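Local coordinates for cytochrome cL (PDB 2D0W), which probably accepts electrons from methanol dehydrogenase through its bound heme during periplasmic methanol oxidation, at residues 1-6 with 87-92. Numbering follows the deposited sequence.
Sequences AQEVFR and TDKGLF
Lys89 reaches from the first turn of helix 88-97 to segment 1-6 and grips it with its ammonium group. Lys89 NZ forms a salt bridge with Glu3 OE2 at 2.7 Å. Glu3 OE2 accepts with its anti lone pair, the one away from the other carboxylate oxygen. Lys89 NZ also donates to Val4 O at 3.0 Å, from above the carbonyl plane. Lys89 CG lies anti to the backbone N (chi1 -158°), and bends further along the chain bring NZ to both acceptors.

The apolar part of the contact is aromatic. Phe92 turns its ring edge to the face of Phe5 in an edge-to-face pair, with centroids 4.8 Å apart and planes at 50°. Phe92 CE2 sits over the centre of the Phe5 ring. Lys89 CG also packs against Phe5 CE1 at 3.8 Å. Phe33 and Phe96 meet the Phe92 ring as well, and Met34 of helix 28-36 touches both Phe5 and Phe92.

The helix start is capped by Thr87, whose OG1 accepts from Gly90 N at 3.1 Å. One turn on, Leu91 touches the heme.

With an alanine at Lys89, the Glu3 carboxylate is likely to lose its charge partner here and Val4 O this donor. The buried rings of Phe5 and Phe92 supply apolar packing, while one partly exposed lysine ties segment 1-6 to the heme-contacting helix by both charge and hydrogen bonding.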
loop_
_atom_site.group_PDB
_atom_site.type_symbol
_atom_site.label_atom_id
_atom_site.label_comp_id
_atom_site.label_asym_id
_atom_site.label_seq_id
_atom_site.Cartn_x
_atom_site.Cartn_y
_atom_site.Cartn_z
ATOM N N ALA A 1 0.631 11.453 18.826
ATOM C CA ALA A 1 1.595 12.240 18.004
ATOM C C ALA A 1 2.141 11.542 16.767
ATOM O O ALA A 1 2.045 10.315 16.577
ATOM C CB ALA A 1 2.742 12.744 18.846
ATOM N N GLN A 2 2.721 12.385 15.932
ATOM C CA GLN A 2 3.385 12.005 14.727
ATOM C C GLN A 2 4.178 10.713 14.820
ATOM O O GLN A 2 4.955 10.501 15.743
ATOM C CB GLN A 2 4.327 13.147 14.304
ATOM C CG GLN A 2 4.935 13.954 15.460
ATOM C CD GLN A 2 6.109 14.859 15.018
ATOM O OE1 GLN A 2 6.024 16.108 15.088
ATOM N NE2 GLN A 2 7.210 14.231 14.558
ATOM N N GLU A 3 3.986 9.863 13.822
ATOM C CA GLU A 3 4.968 8.837 13.519
ATOM C C GLU A 3 6.302 9.466 13.148
ATOM O O GLU A 3 6.369 10.567 12.610
ATOM C CB GLU A 3 4.490 7.990 12.342
ATOM C CG GLU A 3 3.177 7.257 12.564
ATOM C CD GLU A 3 3.275 6.160 13.601
ATOM O OE1 GLU A 3 2.276 5.946 14.287
ATOM O OE2 GLU A 3 4.320 5.488 13.751
ATOM N N VAL A 4 7.365 8.735 13.432
ATOM C CA VAL A 4 8.671 9.040 12.892
ATOM C C VAL A 4 8.979 7.961 11.843
ATOM O O VAL A 4 8.921 6.781 12.146
ATOM C CB VAL A 4 9.733 9.048 14.003
ATOM C CG1 VAL A 4 11.116 9.226 13.396
ATOM C CG2 VAL A 4 9.402 10.153 15.067
ATOM N N PHE A 5 9.264 8.365 10.613
ATOM C CA PHE A 5 9.504 7.371 9.547
ATOM C C PHE A 5 10.981 7.170 9.299
ATOM O O PHE A 5 11.738 8.140 9.295
ATOM C CB PHE A 5 8.788 7.769 8.269
ATOM C CG PHE A 5 7.301 7.920 8.446
ATOM C CD1 PHE A 5 6.498 6.807 8.523
ATOM C CD2 PHE A 5 6.716 9.194 8.591
ATOM C CE1 PHE A 5 5.104 6.928 8.709
ATOM C CE2 PHE A 5 5.351 9.340 8.759
ATOM C CZ PHE A 5 4.535 8.211 8.837
ATOM N N ARG A 6 11.381 5.906 9.141
ATOM C CA ARG A 6 12.790 5.519 8.979
ATOM C C ARG A 6 12.996 4.590 7.798
ATOM O O ARG A 6 12.159 3.729 7.485
ATOM C CB ARG A 6 13.360 4.886 10.273
ATOM C CG ARG A 6 13.358 5.814 11.499
ATOM C CD ARG A 6 14.465 5.492 12.512
ATOM N NE ARG A 6 14.709 6.613 13.431
ATOM C CZ ARG A 6 15.589 7.593 13.221
ATOM N NH1 ARG A 6 16.333 7.609 12.123
ATOM N NH2 ARG A 6 15.731 8.570 14.114
ATOM N N THR A 87 2.971 -4.287 8.548
ATOM C CA THR A 87 2.293 -3.086 9.052
ATOM C C THR A 87 2.258 -2.057 7.929
ATOM O O THR A 87 3.189 -2.011 7.081
ATOM C CB THR A 87 3.011 -2.513 10.316
ATOM O OG1 THR A 87 4.250 -1.902 9.944
ATOM C CG2 THR A 87 3.351 -3.628 11.304
ATOM N N ASP A 88 1.232 -1.202 7.917
ATOM C CA ASP A 88 1.149 -0.145 6.900
ATOM C C ASP A 88 2.285 0.823 7.074
ATOM O O ASP A 88 2.797 1.326 6.097
ATOM C CB ASP A 88 -0.193 0.605 6.937
ATOM C CG ASP A 88 -1.359 -0.286 6.506
ATOM O OD1 ASP A 88 -2.495 0.040 6.848
ATOM O OD2 ASP A 88 -1.145 -1.322 5.871
ATOM N N LYS A 89 2.707 1.045 8.320
ATOM C CA LYS A 89 3.817 1.974 8.568
ATOM C C LYS A 89 5.104 1.509 7.895
ATOM O O LYS A 89 5.809 2.331 7.280
ATOM C CB LYS A 89 4.031 2.202 10.059
ATOM C CG LYS A 89 4.762 3.481 10.361
ATOM C CD LYS A 89 6.185 3.226 10.730
ATOM C CE LYS A 89 6.439 3.529 12.185
ATOM N NZ LYS A 89 6.531 4.973 12.378
ATOM N N GLY A 90 5.411 0.219 8.028
ATOM C CA GLY A 90 6.613 -0.369 7.414
ATOM C C GLY A 90 6.586 -0.358 5.906
ATOM O O GLY A 90 7.578 -0.007 5.269
ATOM N N LEU A 91 5.455 -0.756 5.334
ATOM C CA LEU A 91 5.244 -0.744 3.895
ATOM C C LEU A 91 5.409 0.677 3.335
ATOM O O LEU A 91 6.145 0.918 2.346
ATOM C CB LEU A 91 3.849 -1.349 3.557
ATOM C CG LEU A 91 3.536 -1.518 2.075
ATOM C CD1 LEU A 91 4.697 -2.193 1.452
ATOM C CD2 LEU A 91 2.263 -2.332 1.795
ATOM N N PHE A 92 4.805 1.644 4.006
ATOM C CA PHE A 92 4.972 3.023 3.601
ATOM C C PHE A 92 6.480 3.382 3.574
ATOM O O PHE A 92 6.975 3.990 2.598
ATOM C CB PHE A 92 4.181 3.927 4.566
ATOM C CG PHE A 92 4.436 5.422 4.390
ATOM C CD1 PHE A 92 3.664 6.172 3.512
ATOM C CD2 PHE A 92 5.450 6.068 5.100
ATOM C CE1 PHE A 92 3.886 7.546 3.358
ATOM C CE2 PHE A 92 5.691 7.426 4.945
ATOM C CZ PHE A 92 4.898 8.176 4.077
#